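Local structure of N-alpha-acetyltransferase 35, NatC auxiliary subunit (Saccharomyces cerevisiae, 6YGA) at residues 64-69 with 275-279; 75-79 with 118-122; 79-85 with 138-144; 88-92 with 143-148; 124-130 with 184-190. The protein serves as the auxiliary subunit of the yeast NatC N-terminal acetyltransferase, which acetylates the N-terminal methionine of the L-A virus Gag protein. All coordinates share one frame; numbering follows the deposited sequence.

Overall arrangement
Contact 1 closes the longest loop, bringing the segment just before helix 71-75 against helix 276-280 and enclosing the other four. Inside it, contact 2 lays the linker after helix 71-75 on the start of helix 118-129. Contact 3 takes the rest of that linker to the approach and first turn of helix 142-167, and contact 4, centred about 7 Å from contact 3, continues onto helix 85-104. Contacts 2, 3 and 4 cross one another along the chain, interlocking three successive helices. Contact 5 follows contact 2 in series but crosses contacts 3 and 4, joining the far part of helix 118-129 to the loop before helix 193-209.

Contact 1 of 5, residues 64-69 with 275-279; sequences SSLIEL and TYIQK
Lys279 reaches across to the 64-69 loop with its whole length, and so illustrates how a long side chain can seal a loop to a short helix. Its CG leaves anti to the backbone N (chi1 175°) and the chain stays extended, which lays the methylenes along the carbonyls of the loop. CG lies 3.5 Å from Ser64 O and CE 3.2 Å from Ser65 O, before NZ donates to Ile67 O at 2.9 Å. That bond lies in the carbonyl plane, with a C=O...N angle of 157°. Next to it is the tightly packed part. Ile67 divides its branches, the methyl CG2 meeting the hydroxyl oxygen OG1 of Thr275 at 3.2 Å and CD1 the aliphatic CB of Gln278 at 3.8 Å. Leu69 straddles Thr275 and Tyr276: CD2 approaches the threonine, while CD1 comes to the edge of the Tyr276 ring, 3.7 Å from CD2 of that tyrosine. Ser64 and Ser65 are buried where another subunit covers them; both hydrogen-bond through OG to Arg51 of the N-alpha-acetyltransferase 38 chain, and Ser65 OG also to Glu44 of that chain. The loose side is at Glu68, which turns away into an exposed position and keeps OE1 6.1 Å from Lys279 NZ. The arrangement is that of an irregular loop docked on a short helix beside a subunit interface of the heterotrimeric NatC complex.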
# COMPACT_ATOMS: atom_id res chain seq x y z
N SER B 64 -3.33 -6.35 -26.25
CA SER B 64 -4.69 -5.83 -26.21
C SER B 64 -5.35 -5.80 -27.58
O SER B 64 -6.57 -5.64 -27.66
CB SER B 64 -4.69 -4.42 -25.60
OG SER B 64 -3.71 -3.59 -26.21
N SER B 65 -4.58 -5.96 -28.66
CA SER B 65 -5.18 -6.04 -29.98
C SER B 65 -5.94 -7.34 -30.19
O SER B 65 -6.75 -7.43 -31.11
CB SER B 65 -4.11 -5.89 -31.07
OG SER B 65 -3.40 -4.67 -30.92
N LEU B 66 -5.70 -8.34 -29.34
CA LEU B 66 -6.34 -9.64 -29.49
C LEU B 66 -7.52 -9.82 -28.55
O LEU B 66 -8.01 -10.95 -28.40
CB LEU B 66 -5.32 -10.76 -29.27
CG LEU B 66 -4.04 -10.68 -30.12
CD1 LEU B 66 -3.23 -11.95 -29.93
CD2 LEU B 66 -4.36 -10.44 -31.59
N ILE B 67 -7.98 -8.75 -27.90
CA ILE B 67 -9.15 -8.85 -27.03
C ILE B 67 -10.35 -9.30 -27.84
O ILE B 67 -10.66 -8.75 -28.90
CB ILE B 67 -9.42 -7.50 -26.35
CG1 ILE B 67 -8.27 -7.13 -25.40
CG2 ILE B 67 -10.75 -7.54 -25.60
CD1 ILE B 67 -8.37 -5.73 -24.81
N GLU B 68 -11.03 -10.33 -27.35
CA GLU B 68 -12.22 -10.86 -28.01
C GLU B 68 -13.44 -10.05 -27.59
O GLU B 68 -13.71 -9.90 -26.40
CB GLU B 68 -12.41 -12.34 -27.65
CG GLU B 68 -11.16 -13.20 -27.82
CD GLU B 68 -10.68 -13.31 -29.26
OE1 GLU B 68 -11.52 -13.23 -30.18
OE2 GLU B 68 -9.46 -13.47 -29.47
N LEU B 69 -14.16 -9.52 -28.58
CA LEU B 69 -15.36 -8.73 -28.34
C LEU B 69 -16.55 -9.37 -29.03
O LEU B 69 -16.42 -9.96 -30.10
CB LEU B 69 -15.20 -7.29 -28.83
CG LEU B 69 -14.11 -6.42 -28.20
CD1 LEU B 69 -14.03 -5.07 -28.89
CD2 LEU B 69 -14.34 -6.26 -26.71
N THR B 275 -14.46 -3.89 -22.87
CA THR B 275 -13.03 -3.66 -22.98
C THR B 275 -12.64 -3.07 -24.33
O THR B 275 -11.47 -3.12 -24.71
CB THR B 275 -12.26 -4.96 -22.73
OG1 THR B 275 -12.77 -5.99 -23.59
CG2 THR B 275 -12.40 -5.40 -21.28
N TYR B 276 -13.62 -2.51 -25.06
CA TYR B 276 -13.36 -1.97 -26.39
C TYR B 276 -12.29 -0.89 -26.37
O TYR B 276 -11.44 -0.82 -27.26
CB TYR B 276 -14.67 -1.43 -26.98
CG TYR B 276 -14.55 -0.75 -28.33
CD1 TYR B 276 -14.28 0.61 -28.43
CD2 TYR B 276 -14.73 -1.47 -29.51
CE1 TYR B 276 -14.18 1.23 -29.66
CE2 TYR B 276 -14.63 -0.85 -30.75
CZ TYR B 276 -14.35 0.50 -30.82
OH TYR B 276 -14.26 1.12 -32.04
N ILE B 277 -12.32 -0.03 -25.34
CA ILE B 277 -11.39 1.09 -25.30
C ILE B 277 -9.95 0.61 -25.11
O ILE B 277 -9.01 1.26 -25.58
CB ILE B 277 -11.80 2.08 -24.19
CG1 ILE B 277 -10.99 3.37 -24.31
CG2 ILE B 277 -11.62 1.46 -22.81
CD1 ILE B 277 -11.27 4.35 -23.20
N GLN B 278 -9.76 -0.52 -24.43
CA GLN B 278 -8.41 -1.06 -24.30
C GLN B 278 -7.87 -1.53 -25.64
O GLN B 278 -6.65 -1.55 -25.84
CB GLN B 278 -8.40 -2.22 -23.30
CG GLN B 278 -8.95 -1.88 -21.93
CD GLN B 278 -8.85 -3.05 -20.95
OE1 GLN B 278 -7.81 -3.70 -20.85
NE2 GLN B 278 -9.93 -3.31 -20.23
N LYS B 279 -8.74 -1.92 -26.56
CA LYS B 279 -8.27 -2.53 -27.80
C LYS B 279 -7.97 -1.49 -28.88
O LYS B 279 -7.06 -1.70 -29.68
CB LYS B 279 -9.30 -3.55 -28.29
CG LYS B 279 -9.00 -4.17 -29.64
CD LYS B 279 -9.95 -5.32 -29.94
CE LYS B 279 -9.60 -6.01 -31.25
NZ LYS B 279 -10.24 -7.35 -31.38

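Contact 2 of 5, residues 75-79 with 118-122; sequences EFDVN and RYTES
Phe76 and Val78 belong to the linker between helix 71-75 and helix 85-104, and they pack it onto the first turn of helix 118-129, an example of a helix connection held by apolar contacts with no hydrogen bond across it. Val78 puts CG1 over one face of the Tyr119 ring, 4.2 Å from its centroid and displaced toward the rim. The same methyl approaches Arg118 O at 4.0 Å. Phe76 comes to the phenol end of that tyrosine: its CG is anti to the backbone N (chi1 -173°), and this swings the ring across until CZ is 3.6 Å from Tyr119 OH. The hydroxyl sits at the edge of the phenylalanine, and the two ring planes stand at 85°. Tyr119 OH is buried here and has no polar partner in the model. Arg118 contributes its aliphatic part, with CG 4.1 Å from Phe76 CD1; bends at chi2 and chi3 carry the guanidinium away to a cation-pi contact with Tyr276. Within the linker, Asp77 OD1 accepts from Asn79 N at 2.6 Å, an Asx turn spanning Val78. Beyond the contact, Tyr119 also touches Ile92, Tyr144 and Leu148. The whole is an inter-helix linker packed on helix 118-129 at Tyr119, where helices 85-104 and 142-167 also meet that residue in the helical N-terminal region.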
# COMPACT_ATOMS: atom_id res chain seq x y z
N GLU B 75 -20.27 -3.34 -32.24
CA GLU B 75 -21.19 -2.52 -33.02
C GLU B 75 -21.93 -1.49 -32.18
O GLU B 75 -22.77 -0.76 -32.73
CB GLU B 75 -22.20 -3.40 -33.75
CG GLU B 75 -21.59 -4.47 -34.65
CD GLU B 75 -20.82 -3.90 -35.82
OE1 GLU B 75 -21.04 -2.72 -36.17
OE2 GLU B 75 -19.99 -4.63 -36.40
N PHE B 76 -21.67 -1.40 -30.87
CA PHE B 76 -22.41 -0.48 -30.02
C PHE B 76 -22.27 0.95 -30.52
O PHE B 76 -21.16 1.42 -30.79
CB PHE B 76 -21.95 -0.58 -28.57
CG PHE B 76 -22.78 0.23 -27.62
CD1 PHE B 76 -22.50 1.56 -27.38
CD2 PHE B 76 -23.87 -0.34 -26.97
CE1 PHE B 76 -23.27 2.31 -26.52
CE2 PHE B 76 -24.65 0.40 -26.10
CZ PHE B 76 -24.35 1.73 -25.88
N ASP B 77 -23.40 1.64 -30.63
CA ASP B 77 -23.45 3.01 -31.12
C ASP B 77 -24.09 3.90 -30.07
O ASP B 77 -25.20 3.61 -29.60
CB ASP B 77 -24.22 3.10 -32.44
CG ASP B 77 -24.05 4.44 -33.13
OD1 ASP B 77 -24.25 5.49 -32.49
OD2 ASP B 77 -23.70 4.45 -34.33
N VAL B 78 -23.41 4.98 -29.70
CA VAL B 78 -23.94 5.89 -28.70
C VAL B 78 -25.16 6.64 -29.21
O VAL B 78 -26.02 7.06 -28.42
CB VAL B 78 -22.84 6.87 -28.23
CG1 VAL B 78 -21.85 6.15 -27.33
CG2 VAL B 78 -22.13 7.46 -29.43
N ASN B 79 -25.27 6.82 -30.54
CA ASN B 79 -26.37 7.59 -31.11
C ASN B 79 -27.67 6.81 -31.19
O ASN B 79 -28.72 7.41 -31.47
CB ASN B 79 -25.99 8.11 -32.50
CG ASN B 79 -24.67 8.86 -32.52
OD1 ASN B 79 -24.58 9.99 -32.03
ND2 ASN B 79 -23.65 8.23 -33.08
N ARG B 118 -18.81 3.40 -22.90
CA ARG B 118 -18.62 4.04 -24.19
C ARG B 118 -19.08 5.50 -24.18
O ARG B 118 -18.62 6.28 -25.02
CB ARG B 118 -19.35 3.27 -25.28
CG ARG B 118 -18.82 1.86 -25.50
CD ARG B 118 -17.37 1.90 -25.95
NE ARG B 118 -17.22 2.58 -27.23
CZ ARG B 118 -17.36 1.99 -28.41
NH1 ARG B 118 -17.64 0.69 -28.47
NH2 ARG B 118 -17.20 2.68 -29.53
N TYR B 119 -19.97 5.87 -23.26
CA TYR B 119 -20.44 7.25 -23.21
C TYR B 119 -19.38 8.18 -22.63
O TYR B 119 -19.19 9.29 -23.12
CB TYR B 119 -21.74 7.33 -22.41
CG TYR B 119 -22.91 6.65 -23.09
CD1 TYR B 119 -23.66 7.30 -24.05
CD2 TYR B 119 -23.25 5.35 -22.76
CE1 TYR B 119 -24.73 6.68 -24.67
CE2 TYR B 119 -24.32 4.72 -23.37
CZ TYR B 119 -25.05 5.39 -24.33
OH TYR B 119 -26.12 4.77 -24.94
N THR B 120 -18.69 7.73 -21.57
CA THR B 120 -17.63 8.54 -20.99
C THR B 120 -16.47 8.70 -21.97
O THR B 120 -15.85 9.77 -22.05
CB THR B 120 -17.14 7.93 -19.68
OG1 THR B 120 -16.52 6.66 -19.94
CG2 THR B 120 -18.29 7.72 -18.72
N GLU B 121 -16.16 7.65 -22.73
CA GLU B 121 -15.16 7.76 -23.78
C GLU B 121 -15.59 8.76 -24.84
O GLU B 121 -14.77 9.55 -25.32
CB GLU B 121 -14.90 6.38 -24.41
CG GLU B 121 -13.59 6.25 -25.19
CD GLU B 121 -13.68 6.73 -26.62
OE1 GLU B 121 -14.80 7.03 -27.09
OE2 GLU B 121 -12.62 6.81 -27.28
N SER B 122 -16.87 8.75 -25.21
CA SER B 122 -17.36 9.65 -26.25
C SER B 122 -17.29 11.10 -25.80
O SER B 122 -16.85 11.98 -26.55
CB SER B 122 -18.79 9.26 -26.64
OG SER B 122 -19.25 10.03 -27.74

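Contact 3 of 5, residues 79-85 with 138-144; sequences NVAYDPP and CTGNILY
Two hydrogen bonds connect the segments. Cys138 N donates to Asn79 OD1 at 3.2 Å, in the carbonyl plane, and Tyr144 OH donates to Tyr82 O at 2.6 Å, tilted 20° from the plane of that carbonyl. A weaker polar contact lies beside the first: a bent CA-H...O approach runs from Thr139 CA to Asn79 O, 3.2 Å away. The receiving segment is shaped by an ST turn and then an N-cap as the chain enters helix 142-167. Thr139 OG1, whose contact with Asp145 OD1 is doubtfully short, accepts from Asn141 N in the ST turn, and Asn141 OD1 accepts from Leu143 N as the N-cap. The remaining contacts are apolar. Ala81 sets its CA over one face of the Tyr144 ring, 3.9 Å from the centroid, while its CB rests 3.8 Å from Asn141 CB. Pro85 brings CB to the edge of the same ring and within 3.8 Å of Leu143 CD1.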
# COMPACT_ATOMS: atom_id res chain seq x y z
N ASN B 79 -25.27 6.82 -30.54
CA ASN B 79 -26.37 7.59 -31.11
C ASN B 79 -27.67 6.81 -31.19
O ASN B 79 -28.72 7.41 -31.47
CB ASN B 79 -25.99 8.11 -32.50
CG ASN B 79 -24.67 8.86 -32.52
OD1 ASN B 79 -24.58 9.99 -32.03
ND2 ASN B 79 -23.65 8.23 -33.08
N VAL B 80 -27.65 5.51 -30.98
CA VAL B 80 -28.87 4.71 -30.99
C VAL B 80 -29.53 4.81 -29.62
O VAL B 80 -28.87 4.69 -28.58
CB VAL B 80 -28.57 3.25 -31.37
CG1 VAL B 80 -29.82 2.40 -31.30
CG2 VAL B 80 -27.95 3.19 -32.76
N ALA B 81 -30.84 5.04 -29.61
CA ALA B 81 -31.63 5.10 -28.39
C ALA B 81 -32.22 3.72 -28.15
O ALA B 81 -33.26 3.37 -28.72
CB ALA B 81 -32.72 6.16 -28.49
N TYR B 82 -31.56 2.93 -27.30
CA TYR B 82 -31.98 1.56 -27.05
C TYR B 82 -33.21 1.51 -26.16
O TYR B 82 -33.35 2.30 -25.22
CB TYR B 82 -30.83 0.77 -26.42
CG TYR B 82 -29.62 0.65 -27.32
CD1 TYR B 82 -28.63 1.63 -27.33
CD2 TYR B 82 -29.48 -0.43 -28.18
CE1 TYR B 82 -27.53 1.53 -28.16
CE2 TYR B 82 -28.38 -0.54 -29.02
CZ TYR B 82 -27.41 0.44 -29.00
OH TYR B 82 -26.31 0.34 -29.83
N ASP B 83 -34.12 0.59 -26.47
CA ASP B 83 -35.43 0.39 -25.86
C ASP B 83 -35.38 -0.72 -24.82
O ASP B 83 -34.70 -1.73 -25.02
CB ASP B 83 -36.46 0.04 -26.93
CG ASP B 83 -36.43 1.01 -28.10
OD1 ASP B 83 -36.83 2.18 -27.93
OD2 ASP B 83 -35.99 0.60 -29.20
N PRO B 84 -36.09 -0.57 -23.69
CA PRO B 84 -36.84 0.63 -23.29
C PRO B 84 -35.95 1.76 -22.75
O PRO B 84 -35.07 1.50 -21.93
CB PRO B 84 -37.79 0.11 -22.20
CG PRO B 84 -37.09 -1.08 -21.63
CD PRO B 84 -36.35 -1.71 -22.78
N PRO B 85 -36.19 2.99 -23.20
CA PRO B 85 -35.22 4.07 -22.93
C PRO B 85 -35.04 4.41 -21.45
O PRO B 85 -33.90 4.53 -20.99
CB PRO B 85 -35.80 5.26 -23.72
CG PRO B 85 -36.65 4.62 -24.78
CD PRO B 85 -37.25 3.42 -24.12
N CYS B 138 -25.98 12.45 -30.48
CA CYS B 138 -27.34 12.90 -30.75
C CYS B 138 -28.18 11.68 -31.11
O CYS B 138 -28.05 11.13 -32.21
CB CYS B 138 -27.38 13.93 -31.88
SG CYS B 138 -26.61 15.51 -31.48
N THR B 139 -29.04 11.25 -30.18
CA THR B 139 -29.94 10.13 -30.42
C THR B 139 -31.36 10.56 -30.77
O THR B 139 -32.12 9.75 -31.30
CB THR B 139 -30.00 9.22 -29.18
OG1 THR B 139 -30.92 9.77 -28.22
CG2 THR B 139 -28.62 9.09 -28.55
N GLY B 140 -31.72 11.82 -30.50
CA GLY B 140 -33.08 12.27 -30.68
C GLY B 140 -34.02 11.93 -29.54
O GLY B 140 -35.20 12.30 -29.60
N ASN B 141 -33.54 11.22 -28.52
CA ASN B 141 -34.32 10.88 -27.34
C ASN B 141 -33.82 11.69 -26.16
O ASN B 141 -32.61 11.87 -25.99
CB ASN B 141 -34.24 9.37 -27.05
CG ASN B 141 -35.25 8.91 -26.00
OD1 ASN B 141 -35.58 9.65 -25.07
ND2 ASN B 141 -35.74 7.69 -26.16
N ILE B 142 -34.75 12.18 -25.34
CA ILE B 142 -34.39 13.15 -24.32
C ILE B 142 -33.65 12.49 -23.16
O ILE B 142 -32.87 13.14 -22.46
CB ILE B 142 -35.64 13.91 -23.84
CG1 ILE B 142 -35.24 15.26 -23.25
CG2 ILE B 142 -36.43 13.10 -22.82
CD1 ILE B 142 -34.51 16.16 -24.24
N LEU B 143 -33.89 11.20 -22.93
CA LEU B 143 -33.23 10.51 -21.83
C LEU B 143 -31.76 10.26 -22.13
O LEU B 143 -30.91 10.39 -21.25
CB LEU B 143 -33.97 9.20 -21.54
CG LEU B 143 -35.45 9.36 -21.19
CD1 LEU B 143 -36.12 8.00 -21.12
CD2 LEU B 143 -35.62 10.11 -19.88
N TYR B 144 -31.44 9.93 -23.39
CA TYR B 144 -30.06 9.68 -23.77
C TYR B 144 -29.27 10.97 -23.94
O TYR B 144 -28.12 11.06 -23.50
CB TYR B 144 -30.00 8.86 -25.06
CG TYR B 144 -30.30 7.39 -24.87
CD1 TYR B 144 -31.61 6.92 -24.88
CD2 TYR B 144 -29.27 6.47 -24.70
CE1 TYR B 144 -31.89 5.58 -24.72
CE2 TYR B 144 -29.54 5.12 -24.53
CZ TYR B 144 -30.85 4.68 -24.54
OH TYR B 144 -31.13 3.34 -24.38

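Contact 4 of 5, residues 88-92 with 143-148; sequences SVAAI and LYDKVL
In Val89 a chi1 of 159° sets CG1 opposite the backbone nitrogen and turns CG2 toward helix 142-167, and Tyr144, with CG beside its own N, lays its ring beneath that methyl. CG2 sits above the ring centre, 3.8 Å from the centroid and only 7° off the normal; Ala81 lies over the opposite face, so the ring is held between helix and linker. The methyl also fits against Leu143, 3.8 Å from CB and 3.7 Å from O. The two helices run in broadly the same direction at 42°, their short axes 10.6 Å apart, as neighbours in an all-helical bundle. On the 143-148 side the helix widens into a pi-type turn, Leu148 N bonding to Leu143 O rather than to the usual carbonyl four residues back. One turn beyond Val89, Ile92 CG2 meets Leu148 CD1 at 3.8 Å, their side chains crossing at about a right angle. Ser88 CB closes on Tyr144 OH at 3.4 Å, near where that hydroxyl bonds to Tyr82 O.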
# COMPACT_ATOMS: atom_id res chain seq x y z
N SER B 88 -33.28 1.58 -19.75
CA SER B 88 -31.91 1.45 -20.23
C SER B 88 -31.04 2.59 -19.73
O SER B 88 -29.90 2.36 -19.28
CB SER B 88 -31.89 1.39 -21.76
OG SER B 88 -32.30 0.11 -22.22
N VAL B 89 -31.53 3.83 -19.79
CA VAL B 89 -30.77 4.96 -19.28
C VAL B 89 -30.53 4.81 -17.78
O VAL B 89 -29.43 5.07 -17.28
CB VAL B 89 -31.48 6.29 -19.62
CG1 VAL B 89 -31.02 7.41 -18.70
CG2 VAL B 89 -31.24 6.66 -21.08
N ALA B 90 -31.55 4.36 -17.04
CA ALA B 90 -31.37 4.13 -15.61
C ALA B 90 -30.37 3.02 -15.35
O ALA B 90 -29.57 3.11 -14.41
CB ALA B 90 -32.72 3.81 -14.96
N ALA B 91 -30.38 1.97 -16.17
CA ALA B 91 -29.42 0.89 -15.99
C ALA B 91 -28.01 1.33 -16.35
O ALA B 91 -27.03 0.91 -15.71
CB ALA B 91 -29.82 -0.33 -16.82
N ILE B 92 -27.87 2.18 -17.38
CA ILE B 92 -26.57 2.72 -17.75
C ILE B 92 -26.01 3.57 -16.61
O ILE B 92 -24.85 3.42 -16.21
CB ILE B 92 -26.67 3.51 -19.06
CG1 ILE B 92 -26.87 2.57 -20.25
CG2 ILE B 92 -25.43 4.36 -19.29
CD1 ILE B 92 -27.10 3.30 -21.56
N LEU B 143 -33.89 11.20 -22.93
CA LEU B 143 -33.23 10.51 -21.83
C LEU B 143 -31.76 10.26 -22.13
O LEU B 143 -30.91 10.39 -21.25
CB LEU B 143 -33.97 9.20 -21.54
CG LEU B 143 -35.45 9.36 -21.19
CD1 LEU B 143 -36.12 8.00 -21.12
CD2 LEU B 143 -35.62 10.11 -19.88
N TYR B 144 -31.44 9.93 -23.39
CA TYR B 144 -30.06 9.68 -23.77
C TYR B 144 -29.27 10.97 -23.94
O TYR B 144 -28.12 11.06 -23.50
CB TYR B 144 -30.00 8.86 -25.06
CG TYR B 144 -30.30 7.39 -24.87
CD1 TYR B 144 -31.61 6.92 -24.88
CD2 TYR B 144 -29.27 6.47 -24.70
CE1 TYR B 144 -31.89 5.58 -24.72
CE2 TYR B 144 -29.54 5.12 -24.53
CZ TYR B 144 -30.85 4.68 -24.54
OH TYR B 144 -31.13 3.34 -24.38
N ASP B 145 -29.87 11.98 -24.58
CA ASP B 145 -29.11 13.16 -24.98
C ASP B 145 -28.95 14.15 -23.83
O ASP B 145 -27.89 14.77 -23.69
CB ASP B 145 -29.78 13.84 -26.18
CG ASP B 145 -29.95 12.90 -27.36
OD1 ASP B 145 -30.01 11.67 -27.14
OD2 ASP B 145 -30.03 13.39 -28.51
N LYS B 146 -29.99 14.32 -23.00
CA LYS B 146 -29.97 15.32 -21.94
C LYS B 146 -29.76 14.72 -20.56
O LYS B 146 -28.87 15.16 -19.82
CB LYS B 146 -31.28 16.13 -21.96
CG LYS B 146 -31.08 17.64 -21.96
CD LYS B 146 -30.34 18.10 -20.71
CE LYS B 146 -29.87 19.55 -20.81
NZ LYS B 146 -29.22 20.01 -19.54
N VAL B 147 -30.57 13.73 -20.17
CA VAL B 147 -30.45 13.15 -18.84
C VAL B 147 -29.15 12.36 -18.71
O VAL B 147 -28.36 12.59 -17.79
CB VAL B 147 -31.67 12.28 -18.51
CG1 VAL B 147 -31.53 11.64 -17.14
CG2 VAL B 147 -32.94 13.11 -18.59
N LEU B 148 -28.91 11.43 -19.63
CA LEU B 148 -27.71 10.60 -19.54
C LEU B 148 -26.45 11.43 -19.80
O LEU B 148 -25.41 11.18 -19.19
CB LEU B 148 -27.81 9.43 -20.51
CG LEU B 148 -26.68 8.40 -20.44
CD1 LEU B 148 -26.40 8.01 -18.99
CD2 LEU B 148 -27.05 7.17 -21.25

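Contact 5 of 5, residues 124-130 with 184-190; sequences LSSLVKG and FNTFDNL
Leu124 CB lies over one face of the Phe184 ring, 3.5 Å from CE1 and set toward the rim, while Val128 CG2 arrives at the ring edge, 4.0 Å from CD1. Leu127, between them in sequence, places CD2 3.6 Å from Leu190 CG, their side chains meeting at a slant. The polar link is made by Asn189: ND2 donates to Leu127 O at 2.9 Å, with a C=O...N angle of 162° that puts the nitrogen almost in line with the carbonyl. The acceptor is tilted 23° out of the asparagine amide plane, and the N-H...O angle of 139° shows that the bond is bent at the donor. Phe187 adds an edge contact, its CE2 3.9 Å from Val128 O in the ring plane. Phe187 and Asn189 sit in a type II' turn from Thr186 to Asn189, closed by Asn189 N donating to Thr186 O at 2.9 Å, which is how a loop without regular structure can present an asparagine to a carbonyl of helix 118-129. An Asx turn overlaps its start, Asn185 OD1 accepting from Phe187 N at 3.1 Å. Farther out, Phe184 makes a cation-pi contact with Arg281, Leu124 touches Cys156 of helix 142-167, and Leu190 packs on Tyr157 and Lys160 of that same helix.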
# COMPACT_ATOMS: atom_id res chain seq x y z
N LEU B 124 -15.38 12.43 -23.32
CA LEU B 124 -13.99 12.85 -23.15
C LEU B 124 -13.30 13.09 -24.49
O LEU B 124 -12.41 13.95 -24.58
CB LEU B 124 -13.22 11.82 -22.33
CG LEU B 124 -13.52 11.76 -20.83
CD1 LEU B 124 -12.77 10.61 -20.17
CD2 LEU B 124 -13.17 13.08 -20.17
N SER B 125 -13.69 12.36 -25.54
CA SER B 125 -13.05 12.53 -26.84
C SER B 125 -13.45 13.86 -27.48
O SER B 125 -12.60 14.54 -28.08
CB SER B 125 -13.41 11.36 -27.76
OG SER B 125 -12.79 10.16 -27.31
N SER B 126 -14.73 14.23 -27.40
CA SER B 126 -15.14 15.53 -27.92
C SER B 126 -14.61 16.67 -27.05
O SER B 126 -14.33 17.76 -27.56
CB SER B 126 -16.66 15.61 -28.01
OG SER B 126 -17.24 15.85 -26.74
N LEU B 127 -14.46 16.43 -25.75
CA LEU B 127 -13.97 17.47 -24.85
C LEU B 127 -12.49 17.77 -25.10
O LEU B 127 -12.04 18.89 -24.86
CB LEU B 127 -14.19 17.06 -23.40
CG LEU B 127 -14.66 18.12 -22.41
CD1 LEU B 127 -15.69 19.04 -23.06
CD2 LEU B 127 -15.26 17.45 -21.18
N VAL B 128 -11.74 16.78 -25.59
CA VAL B 128 -10.33 17.00 -25.91
C VAL B 128 -10.19 18.05 -27.01
O VAL B 128 -9.30 18.90 -26.96
CB VAL B 128 -9.66 15.67 -26.28
CG1 VAL B 128 -8.42 15.90 -27.14
CG2 VAL B 128 -9.29 14.89 -25.02
N LYS B 129 -11.08 18.01 -28.00
CA LYS B 129 -11.00 18.95 -29.11
C LYS B 129 -11.39 20.36 -28.69
O LYS B 129 -10.79 21.34 -29.13
CB LYS B 129 -11.89 18.47 -30.26
CG LYS B 129 -11.86 16.96 -30.44
CD LYS B 129 -11.92 16.56 -31.90
CE LYS B 129 -11.13 15.28 -32.12
NZ LYS B 129 -9.73 15.42 -31.64
N GLY B 130 -12.40 20.48 -27.82
CA GLY B 130 -12.84 21.78 -27.34
C GLY B 130 -14.08 21.69 -26.46
O GLY B 130 -15.13 21.24 -26.91
N PHE B 184 -5.78 10.89 -21.62
CA PHE B 184 -6.82 11.90 -21.71
C PHE B 184 -6.37 13.19 -21.02
O PHE B 184 -6.01 13.18 -19.84
CB PHE B 184 -8.12 11.40 -21.09
CG PHE B 184 -9.02 10.69 -22.06
CD1 PHE B 184 -9.56 11.37 -23.13
CD2 PHE B 184 -9.34 9.36 -21.89
CE1 PHE B 184 -10.39 10.72 -24.03
CE2 PHE B 184 -10.17 8.71 -22.78
CZ PHE B 184 -10.70 9.39 -23.85
N ASN B 185 -6.39 14.30 -21.77
CA ASN B 185 -6.10 15.62 -21.24
C ASN B 185 -7.15 16.57 -21.81
O ASN B 185 -7.17 16.81 -23.02
CB ASN B 185 -4.69 16.08 -21.61
CG ASN B 185 -4.24 17.32 -20.84
OD1 ASN B 185 -5.06 18.02 -20.25
ND2 ASN B 185 -2.94 17.58 -20.85
N THR B 186 -8.02 17.09 -20.95
CA THR B 186 -9.13 17.95 -21.37
C THR B 186 -8.79 19.43 -21.30
O THR B 186 -9.63 20.26 -21.68
CB THR B 186 -10.37 17.66 -20.52
OG1 THR B 186 -10.04 17.71 -19.13
CG2 THR B 186 -10.93 16.28 -20.85
N PHE B 187 -7.60 19.79 -20.83
CA PHE B 187 -7.13 21.17 -20.72
C PHE B 187 -8.17 21.95 -19.91
O PHE B 187 -8.60 21.47 -18.84
CB PHE B 187 -6.84 21.74 -22.10
CG PHE B 187 -6.10 20.80 -23.01
CD1 PHE B 187 -4.73 20.63 -22.89
CD2 PHE B 187 -6.77 20.10 -24.01
CE1 PHE B 187 -4.04 19.76 -23.74
CE2 PHE B 187 -6.09 19.24 -24.85
CZ PHE B 187 -4.73 19.07 -24.72
N ASP B 188 -8.61 23.12 -20.36
CA ASP B 188 -9.67 23.89 -19.73
C ASP B 188 -11.02 23.66 -20.40
O ASP B 188 -11.98 24.39 -20.11
CB ASP B 188 -9.31 25.38 -19.77
CG ASP B 188 -10.14 26.21 -18.81
OD1 ASP B 188 -10.79 25.64 -17.91
OD2 ASP B 188 -10.16 27.45 -18.97
N ASN B 189 -11.13 22.66 -21.27
CA ASN B 189 -12.36 22.48 -22.04
C ASN B 189 -13.50 21.94 -21.18
O ASN B 189 -14.66 22.27 -21.43
CB ASN B 189 -12.11 21.56 -23.23
CG ASN B 189 -11.12 22.14 -24.22
OD1 ASN B 189 -11.00 23.35 -24.36
ND2 ASN B 189 -10.42 21.26 -24.93
N LEU B 190 -13.19 21.12 -20.19
CA LEU B 190 -14.24 20.57 -19.33
C LEU B 190 -14.86 21.70 -18.51
O LEU B 190 -14.13 22.50 -17.91
CB LEU B 190 -13.67 19.49 -18.41
CG LEU B 190 -14.68 18.51 -17.81
CD1 LEU B 190 -14.07 17.12 -17.67
CD2 LEU B 190 -15.20 19.00 -16.48